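Local coordinates for transferrin (Manduca sexta, PDB 6WB6), which is an insect iron-transport protein that binds a single ferric ion per molecule together with a carbonate anion, at residues Gly231-Val234 with Pro238-Pro241; Glu306-Val311 with Lys317-Ala322. All coordinates share one frame; numbering follows the deposited sequence.

Contact 1 (Gly231-Val234 with Pro238-Pro241) and contact 2 (Glu306-Val311 with Lys317-Ala322) both belong to the first transferrin-like repeat and follow each other along the chain. Their centres lie about 27 Å apart and their nearest atoms about 12 Å, so they do not touch. Contact 1 is a surface turn-back within the loop between helix 223-229 and strand 249-252; contact 2 is partly buried and joins helix 306-311 to the approach of edge strand 320-327. The two share no element. Chemistry follows place: contact 1 buries 214 Å² around one backbone hydrogen bond, with a proline ring alongside, contact 2 only 79 Å² through one aromatic pair, without a hydrogen bond.

Contact 1: Gly231-Val234 with Pro238-Pro241; sequences GLPV and PASP
Gly231 and Ser240 face each other where the chain doubles back, their CA atoms 4.2 Å apart, and the amide N of Ser240 donates to Gly231 O at 2.8 Å. Gly231 is also the C-prime residue of a Schellman motif that ends helix 223-229, with its N bonded to Lys228 O and Leu232 N to Arg227 O. Its phi of 67° has the sign usual for that position. The loop then comes back so closely that a CB built on Gly231 would fall 2.1 Å from Ser240 O, a clash that gives a second, independent reason for a residue without a side chain. The bond from Ser240 is nearly straight at 172°, yet its donor stands above the carbonyl plane, 36° out of it. A CA-H...O contact supplements it from the opposite partner, Gly231 CA lying 3.0 Å from Ser240 O. No second backbone hydrogen bond joins the segments: neither Pro233 nor Pro238 has an amide hydrogen, and the closest CA pairing shifts to Pro233 with Ala239.

Side chains add a smaller apolar layer. The Pro233 ring lies alongside the backbone of the returning segment, CB 3.6 Å from Ala239 N, while its CD touches the Ala239 methyl. Leu232 and Val234 point away from 238-241. Leu232 packs on Ile261 and Thr262, and Val234 leans back on Ile224, Arg227 and Lys228 of the preceding helix. Pro233 O accepts a bond from Arg227 NE, so the same helix end also holds the outgoing segment. This is surface loop packing away from the iron site. Ala239 CA lies 3.3 Å from Gly231 O, a second CA-H...O contact, on the carbonyl that accepts the Ser240 amide.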
loop_
_atom_site.group_PDB
_atom_site.type_symbol
_atom_site.label_atom_id
_atom_site.label_comp_id
_atom_site.label_asym_id
_atom_site.label_seq_id
_atom_site.Cartn_x
_atom_site.Cartn_y
_atom_site.Cartn_z
ATOM N N GLY A 231 -0.488 -25.997 26.948
ATOM C CA GLY A 231 -0.730 -27.394 26.627
ATOM C C GLY A 231 -2.188 -27.779 26.615
ATOM O O GLY A 231 -2.515 -28.974 26.622
ATOM N N LEU A 232 -3.075 -26.804 26.591
ATOM C CA LEU A 232 -4.480 -27.142 26.711
ATOM C C LEU A 232 -5.070 -27.502 25.356
ATOM O O LEU A 232 -4.570 -27.062 24.316
ATOM C CB LEU A 232 -5.247 -25.985 27.319
ATOM C CG LEU A 232 -4.884 -25.750 28.782
ATOM C CD1 LEU A 232 -5.487 -24.442 29.251
ATOM C CD2 LEU A 232 -5.393 -26.881 29.631
ATOM N N PRO A 233 -6.121 -28.319 25.342
ATOM C CA PRO A 233 -6.772 -28.648 24.076
ATOM C C PRO A 233 -7.580 -27.477 23.564
ATOM O O PRO A 233 -8.083 -26.657 24.334
ATOM C CB PRO A 233 -7.685 -29.816 24.445
ATOM C CG PRO A 233 -8.059 -29.537 25.839
ATOM C CD PRO A 233 -6.838 -28.926 26.480
ATOM N N VAL A 234 -7.701 -27.408 22.245
ATOM C CA VAL A 234 -8.542 -26.403 21.604
ATOM C C VAL A 234 -9.081 -26.987 20.305
ATOM O O VAL A 234 -8.322 -27.520 19.489
ATOM C CB VAL A 234 -7.769 -25.077 21.382
ATOM C CG1 VAL A 234 -6.397 -25.314 20.792
ATOM C CG2 VAL A 234 -8.565 -24.119 20.506
ATOM N N PRO A 238 -5.739 -31.806 20.589
ATOM C CA PRO A 238 -5.769 -32.362 21.939
ATOM C C PRO A 238 -4.769 -31.652 22.843
ATOM O O PRO A 238 -3.969 -30.809 22.418
ATOM C CB PRO A 238 -5.371 -33.817 21.705
ATOM C CG PRO A 238 -4.419 -33.726 20.592
ATOM C CD PRO A 238 -4.993 -32.689 19.670
ATOM N N ALA A 239 -4.814 -32.038 24.110
ATOM C CA ALA A 239 -3.859 -31.521 25.072
ATOM C C ALA A 239 -2.449 -31.862 24.620
ATOM O O ALA A 239 -2.218 -32.851 23.922
ATOM C CB ALA A 239 -4.142 -32.092 26.460
ATOM N N SER A 240 -1.513 -31.005 25.007
ATOM C CA SER A 240 -0.117 -31.070 24.619
ATOM C C SER A 240 0.755 -30.886 25.853
ATOM O O SER A 240 0.366 -30.199 26.803
ATOM C CB SER A 240 0.205 -29.984 23.580
ATOM O OG SER A 240 0.948 -30.522 22.510
ATOM N N PRO A 241 1.929 -31.505 25.885
ATOM C CA PRO A 241 2.847 -31.237 26.997
ATOM C C PRO A 241 3.285 -29.780 26.988
ATOM O O PRO A 241 3.715 -29.251 25.964
ATOM C CB PRO A 241 4.016 -32.196 26.736
ATOM C CG PRO A 241 3.934 -32.512 25.288
ATOM C CD PRO A 241 2.477 -32.494 24.944
#

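Contact 2: Glu306-Val311 with Lys317-Ala322; sequences EWFTKV and KIHHVA
Phe308 reaches from helix 306-311 to His319, and this one pair of side chains makes the whole contact, bridging about 8.9 Å between their CA atoms. The fold element on the far side is the outermost strand 320-327 of a four-stranded antiparallel sheet; at its approach His319 and His320 both face Arg79, a classic beta bulge.

Starting at the backbone, Phe308 CB sits over one face of the Trp307 indole, 4.2 Å above its plane and shifted toward the rim. From there CG extends anti to the backbone N (chi1 -160°), which carries the phenyl ring across toward the bulge. One ortho carbon, CD1, has Trp307 CZ3 beside it at the ring edge, in plane, 3.9 Å away. On the other flank CE2 comes to 4.0 Å from His319 CB and also passes near ND1. At the tip, CZ makes the closest approach, 3.6 Å to His319 CB, and lies 3.8 Å from His319 CG. The rings meet obliquely, with centroids 5.5 Å apart and planes at 59°, so the contact is van der Waals packing and not a stack.

Replacing Phe308 by an alanine removes the ring edge beside Trp307 CZ3, keeping only CB over the indole, and would probably leave the CB and CG of His319 without their aromatic neighbour.

Around this pair, Leu314 also touches Phe308, while Trp307 turns to Met20 of helix 14-21 and Leu296 of helix 286-300. His319 does not depend on the phenyl ring alone: a chi1 of 61° places the imidazole so that CG joins CB against Phe308 CZ, and ND1 is hydrogen-bonded to Ser315 O.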
loop_
_atom_site.group_PDB
_atom_site.type_symbol
_atom_site.label_atom_id
_atom_site.label_comp_id
_atom_site.label_asym_id
_atom_site.label_seq_id
_atom_site.Cartn_x
_atom_site.Cartn_y
_atom_site.Cartn_z
ATOM N N GLU A 306 -4.812 -22.544 -7.750
ATOM C CA GLU A 306 -4.939 -21.103 -7.602
ATOM C C GLU A 306 -6.369 -20.692 -7.284
ATOM O O GLU A 306 -6.585 -19.801 -6.459
ATOM C CB GLU A 306 -4.448 -20.396 -8.865
ATOM C CG GLU A 306 -2.947 -20.504 -9.069
ATOM C CD GLU A 306 -2.176 -19.967 -7.880
ATOM O OE1 GLU A 306 -2.508 -18.846 -7.423
ATOM O OE2 GLU A 306 -1.271 -20.675 -7.384
ATOM N N TRP A 307 -7.360 -21.322 -7.922
ATOM C CA TRP A 307 -8.736 -20.895 -7.687
ATOM C C TRP A 307 -9.157 -21.114 -6.246
ATOM O O TRP A 307 -10.110 -20.478 -5.783
ATOM C CB TRP A 307 -9.711 -21.606 -8.629
ATOM C CG TRP A 307 -9.682 -23.103 -8.611
ATOM C CD1 TRP A 307 -9.121 -23.904 -9.544
ATOM C CD2 TRP A 307 -10.296 -23.971 -7.646
ATOM N NE1 TRP A 307 -9.312 -25.222 -9.207
ATOM C CE2 TRP A 307 -10.036 -25.287 -8.048
ATOM C CE3 TRP A 307 -11.022 -23.759 -6.469
ATOM C CZ2 TRP A 307 -10.456 -26.397 -7.310
ATOM C CZ3 TRP A 307 -11.449 -24.871 -5.741
ATOM C CH2 TRP A 307 -11.174 -26.168 -6.178
ATOM N N PHE A 308 -8.451 -21.982 -5.526
ATOM C CA PHE A 308 -8.780 -22.252 -4.131
ATOM C C PHE A 308 -8.718 -20.976 -3.312
ATOM O O PHE A 308 -9.658 -20.639 -2.586
ATOM C CB PHE A 308 -7.801 -23.285 -3.597
ATOM C CG PHE A 308 -8.258 -24.007 -2.379
ATOM C CD1 PHE A 308 -9.300 -24.898 -2.444
ATOM C CD2 PHE A 308 -7.588 -23.852 -1.178
ATOM C CE1 PHE A 308 -9.682 -25.610 -1.345
ATOM C CE2 PHE A 308 -7.975 -24.567 -0.064
ATOM C CZ PHE A 308 -9.025 -25.451 -0.153
ATOM N N THR A 309 -7.633 -20.224 -3.460
ATOM C CA THR A 309 -7.424 -18.972 -2.742
ATOM C C THR A 309 -7.822 -17.747 -3.555
ATOM O O THR A 309 -8.491 -16.855 -3.033
ATOM C CB THR A 309 -5.956 -18.847 -2.322
ATOM O OG1 THR A 309 -5.116 -18.906 -3.480
ATOM C CG2 THR A 309 -5.560 -19.987 -1.396
ATOM N N LYS A 310 -7.444 -17.691 -4.823
ATOM C CA LYS A 310 -7.653 -16.489 -5.618
ATOM C C LYS A 310 -9.110 -16.311 -6.040
ATOM O O LYS A 310 -9.569 -15.181 -6.239
ATOM C CB LYS A 310 -6.750 -16.541 -6.849
ATOM C CG LYS A 310 -5.348 -15.983 -6.632
ATOM C CD LYS A 310 -4.502 -16.845 -5.720
ATOM C CE LYS A 310 -3.499 -16.006 -4.928
ATOM N NZ LYS A 310 -2.633 -16.853 -4.051
ATOM N N VAL A 311 -9.849 -17.402 -6.190
ATOM C CA VAL A 311 -11.222 -17.355 -6.661
ATOM C C VAL A 311 -12.197 -17.612 -5.526
ATOM O O VAL A 311 -13.080 -16.800 -5.269
ATOM C CB VAL A 311 -11.443 -18.349 -7.829
ATOM C CG1 VAL A 311 -12.859 -18.295 -8.285
ATOM C CG2 VAL A 311 -10.517 -18.026 -8.968
ATOM N N LYS A 317 -4.987 -22.947 5.658
ATOM C CA LYS A 317 -5.391 -23.068 7.051
ATOM C C LYS A 317 -6.895 -22.959 7.241
ATOM O O LYS A 317 -7.421 -23.497 8.226
ATOM C CB LYS A 317 -4.672 -21.989 7.880
ATOM C CG LYS A 317 -3.194 -22.299 8.144
ATOM C CD LYS A 317 -2.345 -21.046 8.328
ATOM C CE LYS A 317 -2.203 -20.645 9.794
ATOM N NZ LYS A 317 -0.862 -21.009 10.370
ATOM N N ILE A 318 -7.597 -22.302 6.313
ATOM C CA ILE A 318 -8.996 -21.908 6.499
ATOM C C ILE A 318 -9.768 -22.369 5.263
ATOM O O ILE A 318 -9.880 -21.639 4.270
ATOM C CB ILE A 318 -9.146 -20.399 6.711
ATOM C CG1 ILE A 318 -8.324 -19.950 7.923
ATOM C CG2 ILE A 318 -10.590 -20.031 6.911
ATOM C CD1 ILE A 318 -8.431 -18.455 8.185
ATOM N N HIS A 319 -10.330 -23.583 5.326
ATOM C CA HIS A 319 -11.190 -24.039 4.240
ATOM C C HIS A 319 -12.266 -25.012 4.696
ATOM O O HIS A 319 -12.772 -25.768 3.862
ATOM C CB HIS A 319 -10.392 -24.701 3.117
ATOM C CG HIS A 319 -9.631 -25.915 3.546
ATOM N ND1 HIS A 319 -8.288 -25.882 3.855
ATOM C CD2 HIS A 319 -10.022 -27.200 3.700
ATOM C CE1 HIS A 319 -7.886 -27.097 4.182
ATOM N NE2 HIS A 319 -8.919 -27.915 4.096
ATOM N N HIS A 320 -12.642 -25.002 5.969
ATOM C CA HIS A 320 -13.826 -25.725 6.410
ATOM C C HIS A 320 -15.036 -24.836 6.156
ATOM O O HIS A 320 -15.238 -23.824 6.833
ATOM C CB HIS A 320 -13.743 -26.115 7.881
ATOM C CG HIS A 320 -14.931 -26.903 8.346
ATOM N ND1 HIS A 320 -14.984 -28.278 8.269
ATOM C CD2 HIS A 320 -16.123 -26.508 8.852
ATOM C CE1 HIS A 320 -16.156 -28.696 8.715
ATOM N NE2 HIS A 320 -16.859 -27.643 9.091
ATOM N N VAL A 321 -15.823 -25.190 5.165
ATOM C CA VAL A 321 -17.005 -24.411 4.831
ATOM C C VAL A 321 -18.103 -24.802 5.807
ATOM O O VAL A 321 -18.434 -25.981 5.939
ATOM C CB VAL A 321 -17.412 -24.659 3.375
ATOM C CG1 VAL A 321 -18.610 -23.804 2.965
ATOM C CG2 VAL A 321 -16.220 -24.374 2.488
ATOM N N ALA A 322 -18.624 -23.822 6.538
ATOM C CA ALA A 322 -19.713 -24.025 7.481
ATOM C C ALA A 322 -20.915 -23.193 7.062
ATOM O O ALA A 322 -20.780 -21.985 6.817
ATOM C CB ALA A 322 -19.285 -23.630 8.885
#